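Local structure of major pepsin inhibitor PI-3 (Ascaris suum, 1F32) at residues Phe21-Pro26 and Met71-Phe76; Glu46-Val51 and Thr58-Pro63. The protein inhibits the aspartic protease pepsin, as a secreted protein of the parasitic roundworm Ascaris suum. All coordinates share one frame; numbering follows the deposited sequence.

Contact 1. Residues Phe21-Pro26 and Met71-Phe76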
ATOM      1  N   PHE A  21      -3.637  -0.399   8.408  1.00 15.32           N
ATOM      2  CA  PHE A  21      -3.871   0.153   7.083  1.00 16.99           C
ATOM      3  C   PHE A  21      -2.643   0.934   6.637  1.00 17.48           C
ATOM      4  O   PHE A  21      -2.112   1.754   7.385  1.00 17.12           O
ATOM      5  CB  PHE A  21      -5.074   1.091   7.097  1.00 19.60           C
ATOM      6  CG  PHE A  21      -6.388   0.382   7.134  1.00 20.58           C
ATOM      7  CD1 PHE A  21      -6.954  -0.115   5.964  1.00 20.10           C
ATOM      8  CD2 PHE A  21      -7.065   0.216   8.339  1.00 20.94           C
ATOM      9  CE1 PHE A  21      -8.185  -0.767   5.991  1.00 21.39           C
ATOM     10  CE2 PHE A  21      -8.287  -0.434   8.377  1.00 22.84           C
ATOM     11  CZ  PHE A  21      -8.850  -0.924   7.201  1.00 21.22           C
ATOM     12  N   VAL A  22      -2.175   0.640   5.432  1.00 15.79           N
ATOM     13  CA  VAL A  22      -1.042   1.351   4.850  1.00 16.07           C
ATOM     14  C   VAL A  22      -1.538   1.842   3.488  1.00 16.48           C
ATOM     15  O   VAL A  22      -2.042   1.050   2.680  1.00 17.43           O
ATOM     16  CB  VAL A  22       0.156   0.422   4.666  1.00 16.36           C
ATOM     17  CG1 VAL A  22       1.333   1.185   4.081  1.00 12.95           C
ATOM     18  CG2 VAL A  22       0.521  -0.197   6.012  1.00 16.01           C
ATOM     19  N   ALA A  23      -1.421   3.147   3.249  1.00 17.16           N
ATOM     20  CA  ALA A  23      -1.885   3.731   1.994  1.00 18.46           C
ATOM     21  C   ALA A  23      -3.350   3.346   1.807  1.00 19.09           C
ATOM     22  O   ALA A  23      -3.808   3.110   0.687  1.00 19.72           O
ATOM     23  CB  ALA A  23      -1.045   3.211   0.830  1.00 19.32           C
ATOM     24  N   ASN A  24      -4.078   3.272   2.920  1.00 18.78           N
ATOM     25  CA  ASN A  24      -5.497   2.922   2.915  1.00 21.15           C
ATOM     26  C   ASN A  24      -5.801   1.480   2.544  1.00 19.96           C
ATOM     27  O   ASN A  24      -6.961   1.125   2.320  1.00 19.63           O
ATOM     28  CB  ASN A  24      -6.275   3.849   1.972  1.00 25.99           C
ATOM     29  CG  ASN A  24      -6.412   5.250   2.515  1.00 31.49           C
ATOM     30  OD1 ASN A  24      -6.358   6.228   1.760  1.00 35.87           O
ATOM     31  ND2 ASN A  24      -6.613   5.362   3.826  1.00 33.81           N
ATOM     32  N   LEU A  25      -4.771   0.643   2.483  1.00 14.96           N
ATOM     33  CA  LEU A  25      -4.963  -0.765   2.151  1.00 16.07           C
ATOM     34  C   LEU A  25      -4.761  -1.622   3.414  1.00 18.04           C
ATOM     35  O   LEU A  25      -3.890  -1.325   4.238  1.00 19.69           O
ATOM     36  CB  LEU A  25      -3.980  -1.167   1.042  1.00 15.01           C
ATOM     37  CG  LEU A  25      -4.222  -0.409  -0.271  1.00 16.61           C
ATOM     38  CD1 LEU A  25      -3.182  -0.801  -1.290  1.00 18.50           C
ATOM     39  CD2 LEU A  25      -5.620  -0.727  -0.794  1.00 18.25           C
ATOM     40  N   PRO A  26      -5.570  -2.686   3.587  1.00 18.17           N
ATOM     41  CA  PRO A  26      -5.465  -3.570   4.757  1.00 17.03           C
ATOM     42  C   PRO A  26      -4.223  -4.459   4.672  1.00 18.01           C
ATOM     43  O   PRO A  26      -4.268  -5.588   4.188  1.00 13.92           O
ATOM     44  CB  PRO A  26      -6.771  -4.357   4.706  1.00 18.92           C
ATOM     45  CG  PRO A  26      -7.042  -4.448   3.238  1.00 18.70           C
ATOM     46  CD  PRO A  26      -6.725  -3.064   2.745  1.00 16.60           C
ATOM     47  N   MET A  71       8.826   0.543   0.758  1.00 25.72           N
ATOM     48  CA  MET A  71       8.234  -0.324  -0.248  1.00 25.96           C
ATOM     49  C   MET A  71       7.568   0.502  -1.342  1.00 25.91           C
ATOM     50  O   MET A  71       7.286   1.684  -1.148  1.00 24.02           O
ATOM     51  CB  MET A  71       7.256  -1.320   0.379  1.00 28.27           C
ATOM     52  CG  MET A  71       6.009  -0.739   0.978  1.00 32.01           C
ATOM     53  SD  MET A  71       5.029  -2.112   1.628  1.00 34.41           S
ATOM     54  CE  MET A  71       4.104  -1.263   2.857  1.00 32.25           C
ATOM     55  N   LYS A  72       7.357  -0.123  -2.497  1.00 25.38           N
ATOM     56  CA  LYS A  72       6.759   0.541  -3.640  1.00 24.69           C
ATOM     57  C   LYS A  72       5.283   0.201  -3.817  1.00 21.85           C
ATOM     58  O   LYS A  72       4.817  -0.863  -3.421  1.00 20.51           O
ATOM     59  CB  LYS A  72       7.512   0.166  -4.918  1.00 28.26           C
ATOM     60  CG  LYS A  72       8.991   0.533  -4.917  1.00 32.71           C
ATOM     61  CD  LYS A  72       9.584   0.347  -6.313  1.00 37.01           C
ATOM     62  CE  LYS A  72      11.100   0.555  -6.327  1.00 37.79           C
ATOM     63  NZ  LYS A  72      11.810  -0.520  -5.576  1.00 40.33           N
ATOM     64  N   MET A  73       4.551   1.130  -4.412  1.00 20.37           N
ATOM     65  CA  MET A  73       3.141   0.914  -4.664  1.00 17.58           C
ATOM     66  C   MET A  73       2.913   1.208  -6.135  1.00 18.52           C
ATOM     67  O   MET A  73       3.519   2.129  -6.695  1.00 20.43           O
ATOM     68  CB  MET A  73       2.306   1.859  -3.792  1.00 18.80           C
ATOM     69  CG  MET A  73       0.804   1.768  -4.009  1.00 19.25           C
ATOM     70  SD  MET A  73      -0.004   2.724  -2.722  1.00 24.75           S
ATOM     71  CE  MET A  73      -1.680   2.257  -2.957  1.00 16.10           C
ATOM     72  N   PHE A  74       2.049   0.413  -6.757  1.00 17.70           N
ATOM     73  CA  PHE A  74       1.702   0.580  -8.160  1.00 19.08           C
ATOM     74  C   PHE A  74       0.174   0.524  -8.218  1.00 19.35           C
ATOM     75  O   PHE A  74      -0.446  -0.410  -7.704  1.00 19.86           O
ATOM     76  CB  PHE A  74       2.289  -0.552  -9.006  1.00 17.46           C
ATOM     77  CG  PHE A  74       3.801  -0.596  -9.024  1.00 20.11           C
ATOM     78  CD1 PHE A  74       4.537   0.378  -9.698  1.00 21.34           C
ATOM     79  CD2 PHE A  74       4.479  -1.640  -8.401  1.00 21.07           C
ATOM     80  CE1 PHE A  74       5.941   0.311  -9.753  1.00 22.59           C
ATOM     81  CE2 PHE A  74       5.879  -1.720  -8.447  1.00 23.03           C
ATOM     82  CZ  PHE A  74       6.607  -0.738  -9.129  1.00 23.18           C
ATOM     83  N   ASN A  75      -0.424   1.532  -8.834  1.00 20.02           N
ATOM     84  CA  ASN A  75      -1.873   1.601  -8.938  1.00 20.45           C
ATOM     85  C   ASN A  75      -2.330   1.494 -10.386  1.00 21.47           C
ATOM     86  O   ASN A  75      -1.965   2.320 -11.218  1.00 21.40           O
ATOM     87  CB  ASN A  75      -2.340   2.905  -8.320  1.00 21.77           C
ATOM     88  CG  ASN A  75      -1.855   3.057  -6.899  1.00 22.89           C
ATOM     89  OD1 ASN A  75      -2.211   2.265  -6.031  1.00 25.47           O
ATOM     90  ND2 ASN A  75      -1.016   4.061  -6.659  1.00 22.77           N
ATOM     91  N   PHE A  76      -3.129   0.465 -10.672  1.00 18.93           N
ATOM     92  CA  PHE A  76      -3.641   0.215 -12.016  1.00 20.03           C
ATOM     93  C   PHE A  76      -5.150   0.392 -12.005  1.00 18.98           C
ATOM     94  O   PHE A  76      -5.740   0.619 -10.959  1.00 18.52           O
ATOM     95  CB  PHE A  76      -3.346  -1.223 -12.438  1.00 18.19           C
ATOM     96  CG  PHE A  76      -1.907  -1.624 -12.277  1.00 19.96           C
ATOM     97  CD1 PHE A  76      -0.956  -1.260 -13.224  1.00 20.07           C
ATOM     98  CD2 PHE A  76      -1.503  -2.340 -11.158  1.00 17.54           C
ATOM     99  CE1 PHE A  76       0.390  -1.609 -13.047  1.00 18.64           C
ATOM    100  CE2 PHE A  76      -0.175  -2.691 -10.973  1.00 19.57           C
ATOM    101  CZ  PHE A  76       0.778  -2.325 -11.920  1.00 18.82           C
TER
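V22, A23 and L25 meet M71 and M73 through aliphatic and thioether atoms; none of the five has a flat side chain. W27 borders V22 and M71, and F11 borders M73. The rings on strand 72-76 are used elsewhere: F74 lies against V104 and R108 of helix 98-116, F76 meets the F107 ring edge-to-face. The N75 amide is hydrogen-bonded through ND2 to S5 OG and OD1 to S80 OG, which fixes its rotation. This is the tip of a beta-hairpin packed against strand 72-76 of the five-stranded antiparallel sheet and the residue just before it. A type I' turn from V22 to L25 makes the tip, closed by two backbone hydrogen bonds (V22 N to L25 O, L25 N to V22 O), and the CB atoms of V22, A23 and L25 all point toward 71-76. V22 and M71 approach tip to tip, CG1 of the valine 3.9 Å from CE of the methionine. M71, CG between its backbone N and carbonyl carbon (chi1 67°), runs out extended; L82 also touches this pair. M73, CG anti to the backbone N (chi1 178°), stretches out too, bringing CE to 3.8 Å from L25 CD1. One bond back, SD lies 3.7 Å from A23 CB.

Contact 2. Residues Glu46-Val51 and Thr58-Pro63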
ATOM      1  N   GLU A  46      -3.495   9.754  15.423  1.00 19.16           N
ATOM      2  CA  GLU A  46      -4.601  10.712  15.461  1.00 20.99           C
ATOM      3  C   GLU A  46      -4.142  12.004  16.129  1.00 21.39           C
ATOM      4  O   GLU A  46      -4.461  13.092  15.672  1.00 18.74           O
ATOM      5  CB  GLU A  46      -5.792  10.131  16.228  1.00 23.93           C
ATOM      6  CG  GLU A  46      -7.187  10.630  15.768  1.00 33.36           C
ATOM      7  CD  GLU A  46      -7.889  11.589  16.750  1.00 36.26           C
ATOM      8  OE1 GLU A  46      -7.629  12.817  16.700  1.00 38.79           O
ATOM      9  OE2 GLU A  46      -8.714  11.114  17.574  1.00 39.43           O
ATOM     10  N   ASP A  47      -3.381  11.875  17.211  1.00 21.77           N
ATOM     11  CA  ASP A  47      -2.888  13.045  17.921  1.00 21.91           C
ATOM     12  C   ASP A  47      -1.942  13.830  17.027  1.00 22.31           C
ATOM     13  O   ASP A  47      -2.082  15.052  16.874  1.00 21.06           O
ATOM     14  CB  ASP A  47      -2.148  12.635  19.195  1.00 22.64           C
ATOM     15  CG  ASP A  47      -1.639  13.836  19.974  1.00 24.66           C
ATOM     16  OD1 ASP A  47      -2.463  14.529  20.598  1.00 25.16           O
ATOM     17  OD2 ASP A  47      -0.425  14.103  19.943  1.00 24.00           O
ATOM     18  N   CYS A  48      -0.978  13.130  16.435  1.00 21.07           N
ATOM     19  CA  CYS A  48      -0.007  13.765  15.560  1.00 21.34           C
ATOM     20  C   CYS A  48      -0.663  14.487  14.397  1.00 21.27           C
ATOM     21  O   CYS A  48      -0.381  15.651  14.135  1.00 20.60           O
ATOM     22  CB  CYS A  48       0.978  12.735  14.995  1.00 21.47           C
ATOM     23  SG  CYS A  48       2.139  12.110  16.241  1.00 21.38           S
ATOM     24  N   THR A  49      -1.549  13.781  13.711  1.00 21.35           N
ATOM     25  CA  THR A  49      -2.213  14.337  12.546  1.00 22.74           C
ATOM     26  C   THR A  49      -3.262  15.400  12.828  1.00 23.07           C
ATOM     27  O   THR A  49      -3.157  16.518  12.313  1.00 22.65           O
ATOM     28  CB  THR A  49      -2.874  13.225  11.706  1.00 24.18           C
ATOM     29  OG1 THR A  49      -1.900  12.224  11.395  1.00 22.78           O
ATOM     30  CG2 THR A  49      -3.425  13.806  10.405  1.00 23.98           C
ATOM     31  N   ASN A  50      -4.254  15.067  13.654  1.00 20.54           N
ATOM     32  CA  ASN A  50      -5.350  15.995  13.930  1.00 21.33           C
ATOM     33  C   ASN A  50      -5.114  17.106  14.955  1.00 20.78           C
ATOM     34  O   ASN A  50      -5.764  18.155  14.898  1.00 20.10           O
ATOM     35  CB  ASN A  50      -6.602  15.222  14.354  1.00 24.79           C
ATOM     36  CG  ASN A  50      -7.004  14.151  13.354  1.00 28.16           C
ATOM     37  OD1 ASN A  50      -6.945  14.362  12.142  1.00 30.58           O
ATOM     38  ND2 ASN A  50      -7.435  12.997  13.863  1.00 28.60           N
ATOM     39  N   VAL A  51      -4.207  16.880  15.897  1.00 19.26           N
ATOM     40  CA  VAL A  51      -3.949  17.884  16.929  1.00 18.88           C
ATOM     41  C   VAL A  51      -2.642  18.632  16.707  1.00 19.47           C
ATOM     42  O   VAL A  51      -2.615  19.863  16.691  1.00 18.17           O
ATOM     43  CB  VAL A  51      -3.965  17.235  18.346  1.00 20.94           C
ATOM     44  CG1 VAL A  51      -3.777  18.306  19.430  1.00 20.02           C
ATOM     45  CG2 VAL A  51      -5.290  16.513  18.559  1.00 18.76           C
ATOM     46  N   THR A  58       8.848  11.083  13.322  1.00 25.71           N
ATOM     47  CA  THR A  58       9.335  11.352  14.667  1.00 26.13           C
ATOM     48  C   THR A  58       8.152  11.565  15.604  1.00 24.93           C
ATOM     49  O   THR A  58       8.278  11.419  16.820  1.00 24.11           O
ATOM     50  CB  THR A  58      10.287  12.572  14.719  1.00 29.51           C
ATOM     51  OG1 THR A  58       9.590  13.756  14.320  1.00 32.50           O
ATOM     52  CG2 THR A  58      11.465  12.351  13.783  1.00 32.02           C
ATOM     53  N   CYS A  59       6.996  11.903  15.034  1.00 21.78           N
ATOM     54  CA  CYS A  59       5.786  12.079  15.840  1.00 20.40           C
ATOM     55  C   CYS A  59       4.974  10.780  15.847  1.00 18.11           C
ATOM     56  O   CYS A  59       4.572  10.301  16.907  1.00 16.80           O
ATOM     57  CB  CYS A  59       4.883  13.190  15.286  1.00 19.91           C
ATOM     58  SG  CYS A  59       3.501  13.608  16.406  1.00 24.14           S
ATOM     59  N   THR A  60       4.733  10.218  14.669  1.00 17.41           N
ATOM     60  CA  THR A  60       3.925   9.004  14.583  1.00 20.34           C
ATOM     61  C   THR A  60       4.623   7.736  15.082  1.00 19.67           C
ATOM     62  O   THR A  60       3.970   6.850  15.636  1.00 18.51           O
ATOM     63  CB  THR A  60       3.401   8.755  13.131  1.00 19.35           C
ATOM     64  OG1 THR A  60       4.506   8.595  12.237  1.00 21.95           O
ATOM     65  CG2 THR A  60       2.535   9.929  12.660  1.00 21.33           C
ATOM     66  N   LYS A  61       5.942   7.658  14.896  1.00 19.53           N
ATOM     67  CA  LYS A  61       6.703   6.482  15.321  1.00 20.89           C
ATOM     68  C   LYS A  61       6.058   5.172  14.856  1.00 18.84           C
ATOM     69  O   LYS A  61       5.636   4.350  15.672  1.00 18.33           O
ATOM     70  CB  LYS A  61       6.847   6.475  16.845  1.00 21.80           C
ATOM     71  CG  LYS A  61       7.661   7.652  17.376  1.00 24.09           C
ATOM     72  CD  LYS A  61       7.625   7.707  18.882  1.00 29.18           C
ATOM     73  CE  LYS A  61       8.332   8.948  19.403  1.00 32.14           C
ATOM     74  NZ  LYS A  61       8.120   9.086  20.864  1.00 35.78           N
ATOM     75  N   PRO A  62       5.978   4.959  13.530  1.00 18.91           N
ATOM     76  CA  PRO A  62       5.380   3.744  12.968  1.00 19.41           C
ATOM     77  C   PRO A  62       6.075   2.452  13.374  1.00 20.18           C
ATOM     78  O   PRO A  62       7.287   2.304  13.194  1.00 19.52           O
ATOM     79  CB  PRO A  62       5.449   3.977  11.454  1.00 21.82           C
ATOM     80  CG  PRO A  62       6.585   4.981  11.304  1.00 24.61           C
ATOM     81  CD  PRO A  62       6.359   5.902  12.463  1.00 19.43           C
ATOM     82  N   PRO A  63       5.313   1.502  13.940  1.00 19.26           N
ATOM     83  CA  PRO A  63       5.886   0.220  14.358  1.00 18.29           C
ATOM     84  C   PRO A  63       6.256  -0.620  13.137  1.00 18.98           C
ATOM     85  O   PRO A  63       5.831  -0.342  12.004  1.00 18.23           O
ATOM     86  CB  PRO A  63       4.761  -0.418  15.186  1.00 18.07           C
ATOM     87  CG  PRO A  63       3.958   0.796  15.679  1.00 17.04           C
ATOM     88  CD  PRO A  63       3.925   1.632  14.415  1.00 16.43           C
TER
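C48 and C59 are joined by a disulfide, SG to SG 2.0 Å, and the two half-cystines reach it by different rotations. In C48 the sulfur stands anti to the carbonyl carbon, beside the backbone N (chi1 -71°); in C59 it has swung anti to the backbone N (chi1 -171°). The torsion about the S-S bond itself is -95°, a left-handed bridge close to the relaxed right angle, and the CB atoms of C48 and C59 end up 3.9 Å apart. T60 adds an apolar contact at the C48 end: its CG2 sits 4.0 Å from C48 CB. Its OG1 is turned back to a weak hydrogen bond with A56 O. The cross-link ties the last turns of helix 35-52 to the short helix 57-60, which follows it after a short loop. K61, with positive phi, leaves the helical path after T60, and R44 hydrogen-bonds to this exit, through NE to T60 O and through NH2 to K61 O. E46 and N50 are one turn apart on the long helix: N50 ND2 donates to E46 OE1 at 2.8 Å, nearly straight and in the amide plane, but it meets that oxygen from above the carboxylate plane.

In the fold
From the N terminus the chain runs through strands 5-8, 13-16 and 19-22, whose end, with the turn after it and the start of strand 25-29, makes 21-26, the first half of contact 1. Strand 25-29 leads on into helix 35-52, whose far end holds 46-51; a few residues later helix 57-60 brings 58-63 back to it, so contact 2 closes a short loop. The chain then runs on to strand 72-76, where contact 1 closes a much longer one. Contact 2 is therefore nested inside contact 1. Their centres lie about 19 Å apart and they do not touch: contact 1 joins the two antiparallel sheets near the middle of the molecule, while contact 2 fastens two helices to each other toward the periphery.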